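Local atomic coordinates of tyrosine specific protein phosphatase, putative (Trypanosoma brucei, PDB entry 3M4U), a protein that probably removes phosphate from phosphotyrosine in proteins, as a classical tyrosine phosphatase, and acts on the nucleolar protein NOPP44/46. Residues A[82-87]-A[267-272]; A[90-95]-A[223-228]; A[39-44]-A[56-61]; A[52-57]-A[78-83]. All blocks are in the same frame, centred on the assembly; numbering follows the deposited sequence.

Contact 1 of 4, residues A[82-87]-A[267-272]; sequences NLIDLD and KQKRFG
Lys-269 runs its long side chain along Ile-84, Asp-85 and Leu-86. Its NZ gives a weak hydrogen bond to the carbonyl Asp-85 O at 3.1 Å and another bond to a water molecule that also joins Leu-83 O and Asp-85 N, so the ammonium grips the backbone both directly and through solvent. The methylene part packs on hydrocarbon: Ile-84 CD1 lies 3.7 Å from Lys-269 CB, and Leu-86 CD2 touches Lys-269 CE, also at 3.7 Å. The chain stays extended until its last bond, where the bend (chi4 -74°) turns NZ to the carbonyl. Lysine, partly exposed here, suits the place with its apolar chain and charged tip. Asp-85, meanwhile, folds its own turn: OD1 accepts from Asp-87 N at 3.1 Å, an Asx turn.

At the other end Asn-82 packs on Arg-270, with Asn-82 CB 3.8 Å from Arg-270 CB and the amide beside the guanidinium, their planes turned 45° apart. Arg-270, the first residue to leave the helix, sends CG anti to its backbone nitrogen (chi1 -179°), and the straight chain beyond carries the buried guanidinium to the carbonyls of Ala-231 and Gly-232, which NH2 and NE bind; this links the contact to the phosphate-binding loop.

Behind this layer, Ile-84 also meets Met-266 of helix 258-269 and Ala-94 of strand 92-95. The contact thus joins the C-terminal end of helix 258-269 to strand 81-84, beside its antiparallel neighbour 92-95.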
# COMPACT_ATOMS: atom_id res chain seq x y z
N ASN A 82 1.80 9.05 2.41
CA ASN A 82 3.20 9.42 2.38
C ASN A 82 3.85 8.98 1.09
O ASN A 82 3.51 7.93 0.52
CB ASN A 82 3.94 8.84 3.59
CG ASN A 82 3.65 9.60 4.87
OD1 ASN A 82 4.20 10.68 5.09
ND2 ASN A 82 2.77 9.06 5.71
N LEU A 83 4.80 9.79 0.61
CA LEU A 83 5.61 9.41 -0.52
C LEU A 83 6.66 8.42 -0.05
O LEU A 83 7.38 8.69 0.91
CB LEU A 83 6.32 10.63 -1.12
CG LEU A 83 7.02 10.31 -2.44
CD1 LEU A 83 5.98 10.01 -3.52
CD2 LEU A 83 7.94 11.45 -2.86
N ILE A 84 6.74 7.28 -0.73
CA ILE A 84 7.75 6.28 -0.43
C ILE A 84 8.68 6.11 -1.63
O ILE A 84 8.39 5.35 -2.56
CB ILE A 84 7.12 4.91 -0.09
CG1 ILE A 84 6.02 5.06 0.98
CG2 ILE A 84 8.19 3.93 0.37
CD1 ILE A 84 6.43 5.85 2.17
N ASP A 85 9.79 6.82 -1.58
CA ASP A 85 10.77 6.79 -2.66
C ASP A 85 12.01 6.06 -2.15
O ASP A 85 12.66 6.53 -1.22
CB ASP A 85 11.12 8.22 -3.06
CG ASP A 85 12.09 8.29 -4.21
OD1 ASP A 85 12.41 7.23 -4.79
OD2 ASP A 85 12.53 9.41 -4.55
N LEU A 86 12.31 4.90 -2.74
CA LEU A 86 13.44 4.08 -2.30
C LEU A 86 14.41 3.90 -3.47
O LEU A 86 15.05 2.86 -3.64
CB LEU A 86 12.96 2.73 -1.77
CG LEU A 86 11.90 2.69 -0.66
CD1 LEU A 86 11.18 1.34 -0.62
CD2 LEU A 86 12.46 3.03 0.71
N ASP A 87 14.50 4.95 -4.28
CA ASP A 87 15.30 4.97 -5.49
C ASP A 87 15.15 3.71 -6.34
O ASP A 87 16.12 3.01 -6.62
CB ASP A 87 16.79 5.21 -5.20
CG ASP A 87 17.57 5.59 -6.46
OD1 ASP A 87 16.99 6.26 -7.35
OD2 ASP A 87 18.76 5.21 -6.56
N LYS A 267 9.75 2.53 7.41
CA LYS A 267 9.24 2.99 8.70
C LYS A 267 9.63 4.45 8.97
O LYS A 267 8.90 5.18 9.65
CB LYS A 267 9.73 2.08 9.81
CG LYS A 267 9.06 0.72 9.81
CD LYS A 267 9.55 -0.16 10.93
CE LYS A 267 8.63 -1.35 11.16
NZ LYS A 267 7.27 -0.92 11.56
N GLN A 268 10.76 4.86 8.42
CA GLN A 268 11.24 6.23 8.55
C GLN A 268 10.36 7.21 7.75
O GLN A 268 10.19 8.37 8.14
CB GLN A 268 12.69 6.32 8.07
CG GLN A 268 13.45 7.53 8.58
CD GLN A 268 13.38 8.71 7.62
OE1 GLN A 268 13.19 8.54 6.42
NE2 GLN A 268 13.55 9.92 8.16
N LYS A 269 9.80 6.72 6.65
CA LYS A 269 9.03 7.58 5.76
C LYS A 269 7.54 7.66 6.13
O LYS A 269 6.86 8.65 5.84
CB LYS A 269 9.18 7.11 4.32
CG LYS A 269 10.61 7.07 3.84
CD LYS A 269 10.67 6.58 2.42
CE LYS A 269 12.10 6.53 1.90
NZ LYS A 269 12.61 7.90 1.61
N ARG A 270 7.05 6.61 6.76
CA ARG A 270 5.67 6.54 7.18
C ARG A 270 5.60 5.62 8.40
O ARG A 270 5.72 4.40 8.28
CB ARG A 270 4.76 6.05 6.03
CG ARG A 270 3.27 5.98 6.40
CD ARG A 270 2.35 5.73 5.18
NE ARG A 270 0.99 5.36 5.60
CZ ARG A 270 0.04 6.22 5.99
NH1 ARG A 270 0.28 7.53 5.99
NH2 ARG A 270 -1.15 5.77 6.36
N PHE A 271 5.41 6.22 9.57
CA PHE A 271 5.39 5.47 10.83
C PHE A 271 4.48 4.24 10.78
O PHE A 271 3.27 4.36 10.56
CB PHE A 271 4.96 6.39 12.00
CG PHE A 271 5.04 5.71 13.35
CD1 PHE A 271 6.24 5.67 14.04
CD2 PHE A 271 3.93 5.11 13.91
CE1 PHE A 271 6.32 5.05 15.28
CE2 PHE A 271 4.01 4.48 15.15
CZ PHE A 271 5.20 4.45 15.83
N GLY A 272 5.06 3.06 11.01
CA GLY A 272 4.29 1.84 11.16
C GLY A 272 4.36 0.86 9.99
O GLY A 272 3.90 -0.28 10.09
O HOH W 1 10.18 9.02 0.36

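Contact 2 of 4, residues A[90-95]-A[223-228]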
# COMPACT_ATOMS: atom_id res chain seq x y z
N HIS A 90 10.09 2.65 -9.70
CA HIS A 90 8.84 3.24 -9.22
C HIS A 90 8.98 3.91 -7.85
O HIS A 90 9.76 3.47 -6.99
CB HIS A 90 7.75 2.18 -9.14
CG HIS A 90 7.48 1.51 -10.45
ND1 HIS A 90 6.93 2.17 -11.52
CD2 HIS A 90 7.65 0.22 -10.85
CE1 HIS A 90 6.79 1.33 -12.53
NE2 HIS A 90 7.22 0.14 -12.14
N THR A 91 8.21 4.97 -7.66
CA THR A 91 7.98 5.53 -6.33
C THR A 91 6.53 5.23 -5.95
O THR A 91 5.71 4.93 -6.81
CB THR A 91 8.30 7.06 -6.26
OG1 THR A 91 7.36 7.80 -7.07
CG2 THR A 91 9.70 7.34 -6.78
N PHE A 92 6.22 5.30 -4.66
CA PHE A 92 4.91 4.87 -4.17
C PHE A 92 4.27 5.90 -3.26
O PHE A 92 4.96 6.67 -2.60
CB PHE A 92 5.01 3.53 -3.44
CG PHE A 92 5.46 2.40 -4.32
CD1 PHE A 92 4.54 1.64 -5.03
CD2 PHE A 92 6.80 2.11 -4.46
CE1 PHE A 92 4.96 0.60 -5.86
CE2 PHE A 92 7.23 1.08 -5.29
CZ PHE A 92 6.30 0.32 -5.98
N VAL A 93 2.94 5.90 -3.24
CA VAL A 93 2.20 6.59 -2.20
C VAL A 93 1.51 5.56 -1.33
O VAL A 93 0.73 4.72 -1.82
CB VAL A 93 1.16 7.56 -2.79
CG1 VAL A 93 0.42 8.27 -1.67
CG2 VAL A 93 1.83 8.56 -3.71
N ALA A 94 1.82 5.59 -0.04
CA ALA A 94 1.13 4.76 0.96
C ALA A 94 0.18 5.62 1.77
O ALA A 94 0.57 6.63 2.36
CB ALA A 94 2.12 4.06 1.86
N CYS A 95 -1.08 5.19 1.81
CA CYS A 95 -2.13 5.93 2.50
C CYS A 95 -3.24 5.00 3.01
O CYS A 95 -3.33 3.82 2.62
CB CYS A 95 -2.70 7.02 1.57
SG CYS A 95 -3.59 6.39 0.14
N SER A 223 4.23 8.78 -12.73
CA SER A 223 3.65 9.20 -11.46
C SER A 223 3.83 8.08 -10.44
O SER A 223 4.01 6.92 -10.81
CB SER A 223 2.17 9.50 -11.64
OG SER A 223 1.93 10.20 -12.85
N PRO A 224 3.76 8.43 -9.15
CA PRO A 224 3.82 7.42 -8.08
C PRO A 224 2.73 6.41 -8.31
O PRO A 224 1.70 6.73 -8.91
CB PRO A 224 3.49 8.23 -6.82
CG PRO A 224 3.85 9.62 -7.16
CD PRO A 224 3.58 9.79 -8.62
N ILE A 225 2.97 5.19 -7.85
CA ILE A 225 1.94 4.18 -7.80
C ILE A 225 1.38 4.29 -6.41
O ILE A 225 2.13 4.25 -5.44
CB ILE A 225 2.50 2.77 -8.02
CG1 ILE A 225 2.95 2.61 -9.48
CG2 ILE A 225 1.45 1.71 -7.63
CD1 ILE A 225 3.68 1.32 -9.79
N LEU A 226 0.06 4.48 -6.32
CA LEU A 226 -0.57 4.58 -5.01
C LEU A 226 -1.05 3.24 -4.49
O LEU A 226 -1.85 2.55 -5.13
CB LEU A 226 -1.72 5.59 -5.02
CG LEU A 226 -2.40 5.78 -3.66
CD1 LEU A 226 -2.95 7.19 -3.56
CD2 LEU A 226 -3.51 4.75 -3.41
N VAL A 227 -0.58 2.91 -3.30
CA VAL A 227 -0.97 1.67 -2.63
C VAL A 227 -1.61 2.03 -1.30
O VAL A 227 -1.07 2.84 -0.54
CB VAL A 227 0.27 0.78 -2.36
CG1 VAL A 227 -0.11 -0.49 -1.58
CG2 VAL A 227 0.99 0.44 -3.67
N HIS A 228 -2.76 1.45 -1.02
CA HIS A 228 -3.38 1.64 0.28
C HIS A 228 -4.01 0.37 0.74
O HIS A 228 -4.17 -0.58 -0.03
CB HIS A 228 -4.41 2.79 0.27
CG HIS A 228 -5.71 2.47 -0.40
ND1 HIS A 228 -6.79 1.92 0.28
CD2 HIS A 228 -6.14 2.68 -1.67
CE1 HIS A 228 -7.80 1.79 -0.56
NE2 HIS A 228 -7.44 2.23 -1.75
O HOH W 2 6.49 5.41 -10.03
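Phe-92 and Ile-225 stand side by side on one face of the sheet, pointing the same way, with Phe-92 CD1 3.8 Å from Ile-225 CB. The same ring atom reaches along the neighbouring strand to Val-227 CG2 at 4.0 Å, and the ring meets Tyr-243 edge-to-face. Ile-225 is shared at its far end: its CG1 branch, set beside the backbone nitrogen (chi1 -70°), lays CD1 over a face of the His-90 ring, 3.9 Å from the centroid and 18° off the normal, a CH-pi contact.

The other face carries Val-93, Leu-226 and Cys-95, with His-228 at its end. Val-93 spreads its two methyls, CG2 meeting Pro-224 CB at 3.5 Å and CG1 meeting Leu-226 CD1 at 4.0 Å. Leu-226 CD1 is also 3.8 Å from Cys-95 SG, which fits this tightly filled buried face as a small apolar group. Apolar residues suit both faces, Phe-92 and Val-227 packing against helix 234-250, Leu-226 and Cys-95 against Phe-106 of helix 103-112.

Between the two faces runs a parallel ladder: Ile-225 N bonds to Thr-91 O, Val-93 N to Ile-225 O, and Val-227 N to Val-93 O, this last at 2.7 Å. The bond from Cys-95 N to Val-227 O is weak. The ring of His-228 leads away from the partner strand, NE2 bonding to Tyr-135 OH. This is one of the parallel pairs of the tyrosine phosphatase alpha/beta fold, and strand 225-228 runs straight into the HCX5R signature loop, whose cysteine, directly after His-228, is the family's nucleophile.

Contact 3 of 4, residues A[39-44]-A[56-61]; sequences FTTSLK and ANEETI
Thr-41 and Glu-58 make the polar heart of this contact. The carboxylate faces the first turn of helix 40-44 and is held twice by one residue: Thr-41 N donates to Glu-58 OE2 at 2.8 Å with an angle of 169°, and Glu-58 OE1 accepts with its syn lone pair from Thr-41 OG1 at 2.9 Å. A bend in the glutamate chain (chi2 68°) turns the group to the helix. Its negative charge at the helix N-terminus is probably favourable, since the first amides of a helix have no acceptor within the helix. A water adds a third link, giving hydrogen bonds to Glu-58 OE2 and Ala-56 O and accepting one from Ser-42 N.

Ser-42 supplies a further polar bond, its OG accepting from Ala-56 N at 3.1 Å while it also bonds with Tyr-78 OH, so this buried hydroxyl ties together three parts of the chain.

Apolar packing is slighter: Ile-61 CD1 rests 3.8 Å from Thr-41 CB.

A ring edge meets polar atoms at Phe-39, the N-cap residue, whose CD1 lies 3.3 Å from Ala-56 O. Asn-57 OD1 also lies near that edge but bonds to Phe-271 N.

The contact joins the helix just ahead of the NxxKNRY motif, whose Asn-45 and Asn-49 bond to the carbonyls of Thr-41 and Ser-42, to the loop just after it; in classical tyrosine phosphatases this motif recognises phosphotyrosine.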
# COMPACT_ATOMS: atom_id res chain seq x y z
N PHE A 39 3.57 15.45 13.17
CA PHE A 39 2.33 14.99 12.56
C PHE A 39 1.35 16.14 12.36
O PHE A 39 0.14 15.95 12.55
CB PHE A 39 1.68 13.93 13.44
CG PHE A 39 2.34 12.58 13.38
CD1 PHE A 39 2.56 11.95 12.17
CD2 PHE A 39 2.69 11.91 14.55
CE1 PHE A 39 3.14 10.69 12.11
CE2 PHE A 39 3.26 10.65 14.50
CZ PHE A 39 3.50 10.04 13.27
N THR A 40 1.85 17.31 11.97
CA THR A 40 1.06 18.54 12.09
C THR A 40 -0.15 18.59 11.17
O THR A 40 -1.29 18.72 11.63
CB THR A 40 1.95 19.81 11.95
OG1 THR A 40 2.80 19.92 13.09
CG2 THR A 40 1.09 21.07 11.85
N THR A 41 0.09 18.49 9.87
CA THR A 41 -0.99 18.50 8.89
C THR A 41 -1.97 17.35 9.12
O THR A 41 -3.19 17.52 9.02
CB THR A 41 -0.42 18.42 7.48
OG1 THR A 41 0.45 19.53 7.27
CG2 THR A 41 -1.55 18.42 6.43
N SER A 42 -1.45 16.18 9.44
CA SER A 42 -2.32 15.04 9.72
C SER A 42 -3.24 15.33 10.91
O SER A 42 -4.41 14.96 10.93
CB SER A 42 -1.48 13.78 9.96
OG SER A 42 -2.25 12.62 9.81
N LEU A 43 -2.70 16.01 11.91
CA LEU A 43 -3.50 16.30 13.10
C LEU A 43 -4.50 17.42 12.86
O LEU A 43 -5.49 17.54 13.58
CB LEU A 43 -2.60 16.62 14.29
CG LEU A 43 -1.89 15.39 14.86
CD1 LEU A 43 -0.67 15.81 15.67
CD2 LEU A 43 -2.85 14.59 15.71
N LYS A 44 -4.25 18.24 11.85
CA LYS A 44 -5.19 19.30 11.51
C LYS A 44 -6.33 18.73 10.68
O LYS A 44 -7.40 19.33 10.55
CB LYS A 44 -4.48 20.45 10.76
CG LYS A 44 -3.63 21.32 11.64
CD LYS A 44 -3.08 22.53 10.89
CE LYS A 44 -1.96 22.12 9.93
NZ LYS A 44 -1.31 23.31 9.31
N ALA A 56 0.05 10.62 9.19
CA ALA A 56 1.05 10.73 8.13
C ALA A 56 2.22 11.63 8.53
O ALA A 56 2.02 12.75 8.98
CB ALA A 56 0.39 11.24 6.83
N ASN A 57 3.44 11.13 8.35
CA ASN A 57 4.63 11.91 8.68
C ASN A 57 4.65 13.19 7.85
O ASN A 57 4.36 13.17 6.65
CB ASN A 57 5.91 11.10 8.45
CG ASN A 57 5.99 9.86 9.32
OD1 ASN A 57 5.02 9.10 9.43
ND2 ASN A 57 7.16 9.64 9.93
N GLU A 58 5.01 14.30 8.49
CA GLU A 58 4.99 15.61 7.85
C GLU A 58 6.03 15.69 6.73
O GLU A 58 5.75 16.18 5.63
CB GLU A 58 5.24 16.70 8.91
CG GLU A 58 5.04 18.13 8.41
CD GLU A 58 3.59 18.47 8.08
OE1 GLU A 58 3.37 19.25 7.12
OE2 GLU A 58 2.66 17.98 8.77
N GLU A 59 7.22 15.18 7.02
CA GLU A 59 8.38 15.32 6.15
C GLU A 59 8.19 14.67 4.79
O GLU A 59 8.84 15.07 3.82
CB GLU A 59 9.59 14.72 6.86
CG GLU A 59 10.92 14.82 6.11
CD GLU A 59 12.05 14.09 6.85
OE1 GLU A 59 12.25 12.87 6.59
OE2 GLU A 59 12.72 14.72 7.69
N THR A 60 7.32 13.66 4.72
CA THR A 60 7.13 12.87 3.50
C THR A 60 5.67 12.85 3.10
O THR A 60 5.29 12.12 2.20
CB THR A 60 7.55 11.40 3.69
OG1 THR A 60 6.99 10.91 4.91
CG2 THR A 60 9.07 11.27 3.74
N ILE A 61 4.87 13.64 3.79
CA ILE A 61 3.44 13.66 3.52
C ILE A 61 3.12 13.86 2.04
O ILE A 61 3.81 14.60 1.32
CB ILE A 61 2.75 14.76 4.35
CG1 ILE A 61 1.27 14.42 4.55
CG2 ILE A 61 2.94 16.13 3.69
CD1 ILE A 61 0.56 15.32 5.54
O HOH W 3 1.63 15.62 9.03

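Contact 4 of 4, residues A[52-57]-A[78-83]; sequences LDILAN and YINGNL
Asn-80 meets Ile-54 and Ala-56 where the loop after the family's KNRY phosphotyrosine-recognition motif packs on the Tyr-Ile-Asn segment leading into strand 81-84. The central bond runs from Asn-80 ND2 to Ile-54 O, 2.8 Å long with an angle of 159°; the carbonyl oxygen lies in the plane of the amide, only 1° out of it. The side chain reaches it with CG anti to the backbone nitrogen (chi1 -165°).

Asparagine suits the position twice over. Its backbone is left-handed helical, which this residue tolerates better than most, and its amide also has weak bonds, ND2 to Gln-96 OE1 and OD1 from Arg-270 NH1.

Ala-56 aims its CB at the opposite segment, where it stands 3.1 Å from Asn-80 OD1 and 3.7 Å from Gly-81 O, beside the amide of Asn-82. A single methyl fits so tight a spot. Gly-81 suits its own place because a CB there would crowd Ile-79. Tyr-78, its hydroxyl held by Ser-42 and Asn-49, offers a ring face to the following backbone: Asn-80 N lies 3.4 Å above that ring, over its centre.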
# COMPACT_ATOMS: atom_id res chain seq x y z
N LEU A 52 -7.53 7.06 14.78
CA LEU A 52 -6.99 8.07 15.69
C LEU A 52 -5.46 8.09 15.71
O LEU A 52 -4.84 9.15 15.60
CB LEU A 52 -7.48 7.80 17.11
CG LEU A 52 -8.90 8.24 17.44
CD1 LEU A 52 -9.18 8.05 18.92
CD2 LEU A 52 -9.07 9.70 17.04
N ASP A 53 -4.87 6.91 15.86
CA ASP A 53 -3.43 6.74 16.02
C ASP A 53 -2.63 6.65 14.71
O ASP A 53 -1.41 6.69 14.74
CB ASP A 53 -3.15 5.49 16.86
CG ASP A 53 -3.86 4.23 16.31
OD1 ASP A 53 -4.86 4.41 15.57
OD2 ASP A 53 -3.43 3.08 16.62
N ILE A 54 -3.30 6.51 13.57
CA ILE A 54 -2.55 6.38 12.32
C ILE A 54 -2.43 7.70 11.59
O ILE A 54 -3.39 8.20 11.00
CB ILE A 54 -3.10 5.28 11.39
CG1 ILE A 54 -2.68 3.89 11.89
CG2 ILE A 54 -2.55 5.44 9.98
CD1 ILE A 54 -3.50 3.38 13.05
N LEU A 55 -1.23 8.26 11.62
CA LEU A 55 -1.00 9.62 11.14
C LEU A 55 0.12 9.67 10.12
O LEU A 55 1.03 8.85 10.16
CB LEU A 55 -0.67 10.54 12.32
CG LEU A 55 -1.79 10.54 13.38
CD1 LEU A 55 -1.28 10.98 14.74
CD2 LEU A 55 -2.95 11.39 12.91
N ALA A 56 0.05 10.62 9.19
CA ALA A 56 1.05 10.73 8.13
C ALA A 56 2.22 11.63 8.53
O ALA A 56 2.02 12.75 8.98
CB ALA A 56 0.39 11.24 6.83
N ASN A 57 3.44 11.13 8.35
CA ASN A 57 4.63 11.91 8.68
C ASN A 57 4.65 13.19 7.85
O ASN A 57 4.36 13.17 6.65
CB ASN A 57 5.91 11.10 8.45
CG ASN A 57 5.99 9.86 9.32
OD1 ASN A 57 5.02 9.10 9.43
ND2 ASN A 57 7.16 9.64 9.93
N TYR A 78 -5.97 16.41 1.24
CA TYR A 78 -5.31 15.58 2.23
C TYR A 78 -5.80 14.13 2.18
O TYR A 78 -7.00 13.90 2.19
CB TYR A 78 -5.57 16.15 3.62
CG TYR A 78 -5.19 15.23 4.73
CD1 TYR A 78 -3.89 15.22 5.23
CD2 TYR A 78 -6.11 14.36 5.29
CE1 TYR A 78 -3.53 14.35 6.27
CE2 TYR A 78 -5.76 13.50 6.33
CZ TYR A 78 -4.47 13.50 6.80
OH TYR A 78 -4.12 12.66 7.82
N ILE A 79 -4.88 13.15 2.17
CA ILE A 79 -5.27 11.73 2.09
C ILE A 79 -4.62 10.83 3.14
O ILE A 79 -4.69 9.59 3.03
CB ILE A 79 -4.92 11.10 0.72
CG1 ILE A 79 -3.40 10.98 0.58
CG2 ILE A 79 -5.53 11.90 -0.42
CD1 ILE A 79 -2.98 10.38 -0.73
N ASN A 80 -3.99 11.43 4.14
CA ASN A 80 -3.21 10.67 5.11
C ASN A 80 -2.29 9.67 4.40
O ASN A 80 -2.33 8.46 4.63
CB ASN A 80 -4.11 9.97 6.13
CG ASN A 80 -3.34 9.48 7.35
OD1 ASN A 80 -2.11 9.40 7.33
ND2 ASN A 80 -4.05 9.13 8.41
N GLY A 81 -1.46 10.20 3.51
CA GLY A 81 -0.55 9.38 2.75
C GLY A 81 0.87 9.90 2.82
O GLY A 81 1.12 11.04 3.22
N ASN A 82 1.80 9.05 2.41
CA ASN A 82 3.20 9.42 2.38
C ASN A 82 3.85 8.98 1.09
O ASN A 82 3.51 7.93 0.52
CB ASN A 82 3.94 8.84 3.59
CG ASN A 82 3.65 9.60 4.87
OD1 ASN A 82 4.20 10.68 5.09
ND2 ASN A 82 2.77 9.06 5.71
N LEU A 83 4.80 9.79 0.61
CA LEU A 83 5.61 9.41 -0.52
C LEU A 83 6.66 8.42 -0.05
O LEU A 83 7.38 8.69 0.91
CB LEU A 83 6.32 10.63 -1.12
CG LEU A 83 7.02 10.31 -2.44
CD1 LEU A 83 5.98 10.01 -3.52
CD2 LEU A 83 7.94 11.45 -2.86

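How the contacts relate
Contacts 1, 2 and 4 meet on one sheet: strand 81-84 pairs antiparallel with strand 92-95, with Ile-84 N 2.7 Å from Phe-92 O and Asn-82 N 2.7 Å from Ala-94 O, and contact 2 carries the sheet on to strand 225-228. The centres of contacts 1 and 2 are about 10 Å apart. Contacts 3 and 4, about 6 Å apart between centres, share Ala-56 and Asn-57, and Asn-57 OD1 accepts from Phe-271 N of contact 1 at 2.9 Å. Contacts 2 and 3 do not touch. Together the four contacts join the phosphotyrosine-recognition side to the strand that enters the signature loop, which Arg-270 also reaches.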